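PDB 3D79: PUA domain-containing protein from Pyrococcus horikoshii, which is of unknown function but probably binds RNA through its PUA domain. Local coordinates for residues Q27-M31 with F32-I36; Y82-S85 with D86-D89. All coordinates share one frame; numbering follows the deposited sequence.

Contact 1: residues Q27-M31 with F32-I36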
ATOM      1  N   GLN A  27      -7.056  11.638  -1.315  1.00 15.84           N
ATOM      2  CA  GLN A  27      -5.735  11.011  -1.389  1.00 16.55           C
ATOM      3  C   GLN A  27      -5.752   9.749  -2.251  1.00 16.50           C
ATOM      4  O   GLN A  27      -4.910   9.582  -3.129  1.00 16.93           O
ATOM      5  CB  GLN A  27      -5.199  10.698   0.009  1.00 16.66           C
ATOM      6  CG  GLN A  27      -4.757  11.922   0.802  1.00 17.59           C
ATOM      7  CD  GLN A  27      -4.244  11.569   2.190  1.00 17.75           C
ATOM      8  OE1 GLN A  27      -3.476  10.620   2.362  1.00 18.35           O
ATOM      9  NE2 GLN A  27      -4.660  12.344   3.189  1.00 21.13           N
ATOM     10  N   LEU A  28      -6.727   8.874  -2.011  1.00 16.58           N
ATOM     11  CA  LEU A  28      -6.855   7.634  -2.776  1.00 16.63           C
ATOM     12  C   LEU A  28      -7.100   7.910  -4.255  1.00 17.08           C
ATOM     13  O   LEU A  28      -6.531   7.249  -5.123  1.00 17.32           O
ATOM     14  CB  LEU A  28      -7.990   6.776  -2.213  1.00 16.45           C
ATOM     15  CG  LEU A  28      -7.805   6.176  -0.815  1.00 15.54           C
ATOM     16  CD1 LEU A  28      -9.123   5.610  -0.336  1.00 15.57           C
ATOM     17  CD2 LEU A  28      -6.716   5.096  -0.799  1.00 16.21           C
ATOM     18  N   SER A  29      -7.938   8.904  -4.537  1.00 17.27           N
ATOM     19  CA  SER A  29      -8.254   9.266  -5.917  1.00 17.99           C
ATOM     20  C   SER A  29      -7.028   9.763  -6.677  1.00 17.74           C
ATOM     21  O   SER A  29      -6.849   9.442  -7.853  1.00 17.91           O
ATOM     22  CB  SER A  29      -9.381  10.303  -5.961  1.00 17.83           C
ATOM     23  OG  SER A  29     -10.590   9.739  -5.465  1.00 20.20           O
ATOM     24  N   GLN A  30      -6.181  10.531  -6.001  1.00 18.14           N
ATOM     25  CA  GLN A  30      -4.951  11.009  -6.625  1.00 18.45           C
ATOM     26  C   GLN A  30      -4.002   9.850  -6.921  1.00 18.34           C
ATOM     27  O   GLN A  30      -3.406   9.784  -7.998  1.00 18.62           O
ATOM     28  CB  GLN A  30      -4.255  12.045  -5.749  1.00 18.77           C
ATOM     29  CG  GLN A  30      -3.048  12.678  -6.435  1.00 21.08           C
ATOM     30  CD  GLN A  30      -2.283  13.602  -5.519  1.00 23.72           C
ATOM     31  OE1 GLN A  30      -1.736  13.174  -4.505  1.00 25.82           O
ATOM     32  NE2 GLN A  30      -2.227  14.882  -5.881  1.00 25.28           N
ATOM     33  N   MET A  31      -3.882   8.937  -5.962  1.00 17.55           N
ATOM     34  CA  MET A  31      -2.944   7.820  -6.070  1.00 17.42           C
ATOM     35  C   MET A  31      -3.394   6.751  -7.063  1.00 17.48           C
ATOM     36  O   MET A  31      -2.597   6.295  -7.888  1.00 18.06           O
ATOM     37  CB  MET A  31      -2.714   7.192  -4.699  1.00 17.07           C
ATOM     38  CG  MET A  31      -2.027   8.119  -3.705  1.00 16.99           C
ATOM     39  SD  MET A  31      -1.538   7.272  -2.196  1.00 16.84           S
ATOM     40  CE  MET A  31      -3.129   6.968  -1.414  1.00 16.51           C
ATOM     41  N   PHE A  32      -4.668   6.361  -6.989  1.00 17.65           N
ATOM     42  CA  PHE A  32      -5.166   5.194  -7.736  1.00 18.15           C
ATOM     43  C   PHE A  32      -6.141   5.516  -8.861  1.00 19.16           C
ATOM     44  O   PHE A  32      -6.496   4.636  -9.652  1.00 19.07           O
ATOM     45  CB  PHE A  32      -5.830   4.212  -6.778  1.00 17.85           C
ATOM     46  CG  PHE A  32      -4.891   3.647  -5.761  1.00 17.26           C
ATOM     47  CD1 PHE A  32      -3.939   2.701  -6.127  1.00 17.67           C
ATOM     48  CD2 PHE A  32      -4.956   4.061  -4.434  1.00 17.84           C
ATOM     49  CE1 PHE A  32      -3.058   2.173  -5.188  1.00 17.08           C
ATOM     50  CE2 PHE A  32      -4.086   3.535  -3.487  1.00 17.70           C
ATOM     51  CZ  PHE A  32      -3.131   2.594  -3.866  1.00 16.92           C
ATOM     52  N   GLY A  33      -6.580   6.767  -8.920  1.00 20.12           N
ATOM     53  CA  GLY A  33      -7.654   7.143  -9.822  1.00 21.73           C
ATOM     54  C   GLY A  33      -8.982   6.961  -9.120  1.00 22.98           C
ATOM     55  O   GLY A  33      -9.114   6.133  -8.214  1.00 22.70           O
ATOM     56  N   GLU A  34      -9.972   7.733  -9.555  1.00 24.25           N
ATOM     57  CA  GLU A  34     -11.276   7.763  -8.900  1.00 25.88           C
ATOM     58  C   GLU A  34     -11.976   6.398  -8.898  1.00 26.15           C
ATOM     59  O   GLU A  34     -12.664   6.063  -7.935  1.00 26.59           O
ATOM     60  CB  GLU A  34     -12.153   8.864  -9.527  1.00 26.28           C
ATOM     61  CG  GLU A  34     -13.418   9.217  -8.742  1.00 28.83           C
ATOM     62  CD  GLU A  34     -14.570   8.272  -9.034  1.00 31.56           C
ATOM     63  OE1 GLU A  34     -14.619   7.722 -10.158  1.00 32.83           O
ATOM     64  OE2 GLU A  34     -15.426   8.075  -8.144  1.00 33.20           O
ATOM     65  N   GLU A  35     -11.781   5.606  -9.951  1.00 26.84           N
ATOM     66  CA  GLU A  35     -12.436   4.298 -10.064  1.00 27.39           C
ATOM     67  C   GLU A  35     -12.006   3.311  -8.972  1.00 27.13           C
ATOM     68  O   GLU A  35     -12.854   2.756  -8.265  1.00 27.50           O
ATOM     69  CB  GLU A  35     -12.242   3.698 -11.461  1.00 27.94           C
ATOM     70  CG  GLU A  35     -12.919   2.340 -11.650  1.00 30.33           C
ATOM     71  CD  GLU A  35     -13.212   2.015 -13.102  1.00 33.68           C
ATOM     72  OE1 GLU A  35     -13.943   2.794 -13.754  1.00 35.95           O
ATOM     73  OE2 GLU A  35     -12.728   0.970 -13.586  1.00 35.00           O
ATOM     74  N   ILE A  36     -10.698   3.097  -8.841  1.00 26.38           N
ATOM     75  CA  ILE A  36     -10.164   2.202  -7.812  1.00 25.63           C
ATOM     76  C   ILE A  36     -10.479   2.734  -6.412  1.00 25.21           C
ATOM     77  O   ILE A  36     -10.931   1.981  -5.541  1.00 25.05           O
ATOM     78  CB  ILE A  36      -8.642   1.968  -7.994  1.00 25.48           C
ATOM     79  CG1 ILE A  36      -8.393   1.065  -9.206  1.00 25.51           C
ATOM     80  CG2 ILE A  36      -8.035   1.355  -6.736  1.00 25.51           C
ATOM     81  CD1 ILE A  36      -6.939   1.007  -9.678  1.00 25.47           C
TER

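Contact 2: residues Y82-S85 with D86-D89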
ATOM      1  N   TYR A  82      -4.452  -7.450  -0.362  1.00 16.46           N
ATOM      2  CA  TYR A  82      -4.513  -8.905  -0.523  1.00 18.06           C
ATOM      3  C   TYR A  82      -5.906  -9.326  -0.972  1.00 18.03           C
ATOM      4  O   TYR A  82      -6.059 -10.101  -1.926  1.00 18.23           O
ATOM      5  CB  TYR A  82      -4.125  -9.628   0.769  1.00 19.53           C
ATOM      6  CG  TYR A  82      -4.059 -11.130   0.585  1.00 21.75           C
ATOM      7  CD1 TYR A  82      -2.878 -11.745   0.178  1.00 24.05           C
ATOM      8  CD2 TYR A  82      -5.189 -11.924   0.787  1.00 23.89           C
ATOM      9  CE1 TYR A  82      -2.816 -13.130  -0.012  1.00 25.05           C
ATOM     10  CE2 TYR A  82      -5.138 -13.307   0.600  1.00 24.75           C
ATOM     11  CZ  TYR A  82      -3.950 -13.894   0.203  1.00 24.01           C
ATOM     12  OH  TYR A  82      -3.900 -15.261   0.020  1.00 25.46           O
ATOM     13  N   ASN A  83      -6.919  -8.809  -0.286  1.00 17.76           N
ATOM     14  CA  ASN A  83      -8.301  -9.082  -0.671  1.00 17.49           C
ATOM     15  C   ASN A  83      -8.632  -8.569  -2.068  1.00 17.15           C
ATOM     16  O   ASN A  83      -9.313  -9.247  -2.841  1.00 16.98           O
ATOM     17  CB  ASN A  83      -9.267  -8.551   0.394  1.00 18.02           C
ATOM     18  CG  ASN A  83      -9.210  -9.364   1.669  1.00 18.96           C
ATOM     19  OD1 ASN A  83      -8.920 -10.563   1.638  1.00 20.17           O
ATOM     20  ND2 ASN A  83      -9.475  -8.720   2.800  1.00 20.67           N
ATOM     21  N   LEU A  84      -8.110  -7.394  -2.407  1.00 16.19           N
ATOM     22  CA  LEU A  84      -8.269  -6.841  -3.752  1.00 15.88           C
ATOM     23  C   LEU A  84      -7.596  -7.686  -4.832  1.00 15.34           C
ATOM     24  O   LEU A  84      -8.077  -7.729  -5.970  1.00 15.52           O
ATOM     25  CB  LEU A  84      -7.772  -5.398  -3.814  1.00 15.81           C
ATOM     26  CG  LEU A  84      -8.777  -4.368  -3.289  1.00 16.11           C
ATOM     27  CD1 LEU A  84      -8.109  -3.050  -2.896  1.00 16.74           C
ATOM     28  CD2 LEU A  84      -9.883  -4.129  -4.317  1.00 17.74           C
ATOM     29  N   SER A  85      -6.496  -8.354  -4.472  1.00 15.10           N
ATOM     30  CA  SER A  85      -5.753  -9.209  -5.415  1.00 15.43           C
ATOM     31  C   SER A  85      -6.522 -10.483  -5.803  1.00 15.62           C
ATOM     32  O   SER A  85      -6.121 -11.199  -6.730  1.00 15.96           O
ATOM     33  CB  SER A  85      -4.354  -9.553  -4.879  1.00 15.15           C
ATOM     34  OG  SER A  85      -4.404 -10.546  -3.875  1.00 15.73           O
ATOM     35  N   ASP A  86      -7.614 -10.763  -5.092  1.00 15.87           N
ATOM     36  CA  ASP A  86      -8.551 -11.822  -5.485  1.00 16.40           C
ATOM     37  C   ASP A  86      -9.652 -11.309  -6.419  1.00 16.40           C
ATOM     38  O   ASP A  86     -10.466 -12.098  -6.924  1.00 16.66           O
ATOM     39  CB  ASP A  86      -9.181 -12.477  -4.254  1.00 16.52           C
ATOM     40  CG  ASP A  86      -8.278 -13.515  -3.619  1.00 18.02           C
ATOM     41  OD1 ASP A  86      -7.428 -14.094  -4.324  1.00 18.85           O
ATOM     42  OD2 ASP A  86      -8.420 -13.756  -2.406  1.00 21.98           O
ATOM     43  N   GLU A  87      -9.688  -9.997  -6.631  1.00 15.70           N
ATOM     44  CA  GLU A  87     -10.694  -9.374  -7.501  1.00 16.10           C
ATOM     45  C   GLU A  87     -10.073  -8.853  -8.791  1.00 16.09           C
ATOM     46  O   GLU A  87     -10.674  -8.952  -9.866  1.00 16.60           O
ATOM     47  CB  GLU A  87     -11.384  -8.217  -6.770  1.00 16.09           C
ATOM     48  CG  GLU A  87     -12.004  -8.623  -5.434  1.00 15.69           C
ATOM     49  CD  GLU A  87     -12.690  -7.482  -4.707  1.00 17.51           C
ATOM     50  OE1 GLU A  87     -12.814  -6.379  -5.276  1.00 21.23           O
ATOM     51  OE2 GLU A  87     -13.110  -7.693  -3.551  1.00 19.45           O
ATOM     52  N   GLU A  88      -8.881  -8.268  -8.658  1.00 15.82           N
ATOM     53  CA  GLU A  88      -8.182  -7.579  -9.733  1.00 15.70           C
ATOM     54  C   GLU A  88      -6.745  -8.067  -9.818  1.00 15.43           C
ATOM     55  O   GLU A  88      -6.183  -8.532  -8.822  1.00 14.72           O
ATOM     56  CB  GLU A  88      -8.118  -6.071  -9.453  1.00 16.19           C
ATOM     57  CG  GLU A  88      -9.415  -5.425  -9.028  1.00 17.86           C
ATOM     58  CD  GLU A  88     -10.454  -5.412 -10.132  1.00 20.00           C
ATOM     59  OE1 GLU A  88     -10.090  -5.198 -11.314  1.00 20.18           O
ATOM     60  OE2 GLU A  88     -11.645  -5.602  -9.809  1.00 20.96           O
ATOM     61  N   ASP A  89      -6.147  -7.936 -10.997  1.00 14.90           N
ATOM     62  CA  ASP A  89      -4.718  -8.199 -11.136  1.00 15.45           C
ATOM     63  C   ASP A  89      -3.931  -6.944 -10.760  1.00 15.16           C
ATOM     64  O   ASP A  89      -3.828  -5.996 -11.545  1.00 15.32           O
ATOM     65  CB  ASP A  89      -4.375  -8.662 -12.556  1.00 15.17           C
ATOM     66  CG  ASP A  89      -2.954  -9.172 -12.678  1.00 17.46           C
ATOM     67  OD1 ASP A  89      -2.169  -9.051 -11.699  1.00 17.80           O
ATOM     68  OD2 ASP A  89      -2.620  -9.697 -13.757  1.00 16.84           O
TER
HETATM   69  O   HOH W   1      -9.877 -12.403  -0.312  1.00 23.38           O

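Contact 1: residues Q27-M31 with F32-I36
Met31 and Phe32 both set CG anti to their own carbonyl carbon (chi1 -65° and -63°), and as a result the two side chains leave the end of helix 18-32 next to each other, pointing the same way. CB of Met31 comes to lie over one face of the Phe32 ring, 4.3 Å from its centroid, a CH-pi contact between neighbours in sequence. Beyond it the thioether bends at chi3 and turns its methyl back to the ring, Met31 CE standing 4.1 Å from Phe32 CE2. The sulfur itself sits obliquely to the ring, with SD of Met31 5.5 Å from the centroid of Phe32, a longer Met-aromatic contact. One turn earlier, Leu28 slants across the phenyl group and touches it with one branch, CD2 meeting Phe32 CE2 at 4.1 Å. The backbone brings Leu28 and Phe32 one turn apart: Phe32 N gives a hydrogen bond of 2.8 Å to Leu28 O, the last regular i to i+4 bond before the chain turns. The next one is already failing, since Gly33 N reaches Ser29 O at 2.9 Å but with a bent, weak geometry. Gly33 leaves helical angles with a positive phi of 89°, where a side chain would jam against the carbonyl oxygen of Phe32, and it is also the N-cap residue of the next helix. Ser29 OG passes near Glu34 CA but is hydrogen-bonded back to Ile25 O, while Glu34 forms a salt bridge with Arg38. The contact is thus a glycine-centred corner between helices 18-32 and 34-40, with Leu28 also packing on Ala37 and Met40, and with Leu28, Met31 and Phe32 lying against Ile74, Phe75 and Pro76 of edge strand 73-76.

Contact 2: residues Y82-S85 with D86-D89
Leu84 O takes two backbone N-H groups as helix 78-84 runs out, from Glu87 and Glu88. The Glu88 N to Leu84 O bond, 2.9 Å long, arrives nearly end-on to the carbonyl (169° at the oxygen), whereas Glu87 N comes to the same Leu84 O from above the carbonyl plane. Asp86 N bonds to Asn83 O at 3.2 Å, also from above the plane of its acceptor, so i to i+3 bonds, joined by the one i to i+4 bond of Glu88, carry the chain round the turn. Ser85 OG donates a short bond of 2.6 Å to Tyr82 O; with chi1 at 77° the hydroxyl is placed between backbone N and carbonyl carbon, folded back on the preceding turn. That hydroxyl also bonds Arg140, whose guanidinium forms a salt bridge with Asp86 OD1. With Ser85 replaced by an alanine, Tyr82 O would probably lose its short hydroxyl bond and be left with the weak one from Ser85 N, and Arg140 would keep Asp86 but lose its hydrogen bond to the hydroxyl. The other oxygen of Asp86 is reached through a water, which donates to Asn83 OD1 at 2.8 Å and to Asp86 OD2 at 2.9 Å and so closes a bridge over the turn. Across the turn the extended chain of Glu87 crosses Leu84 at a slant, its OE1 3.8 Å from Leu84 CD2. This surface turn begins the link from helix 78-84 to strand 96-99; Leu84 and Glu87 border Met40 and Lys39 of helix 34-40, and Tyr82 and Ser85 rest on Pro141 of strand 141-147.

Overall arrangement
From the N terminus the chain reaches contact 1 first, where helix 18-32 ends and turns at once into helix 34-40. It then runs through the antiparallel strands 47-51 to 73-76 and enters helix 78-84, whose end forms contact 2 before the linker to strand 96-99. The two are in series, neither nested nor crossed, each closing only a local turn. Their centres lie about 16 Å apart and they do not touch, yet contact 1 includes the start of helix 34-40, contact 2 packs on its Lys39 and Met40, and both have side chains on Trp93 of the linker. Contact 1 ties the paired helices to strand 73-76, and contact 2 meets Arg140 and Pro141 of the PUA domain.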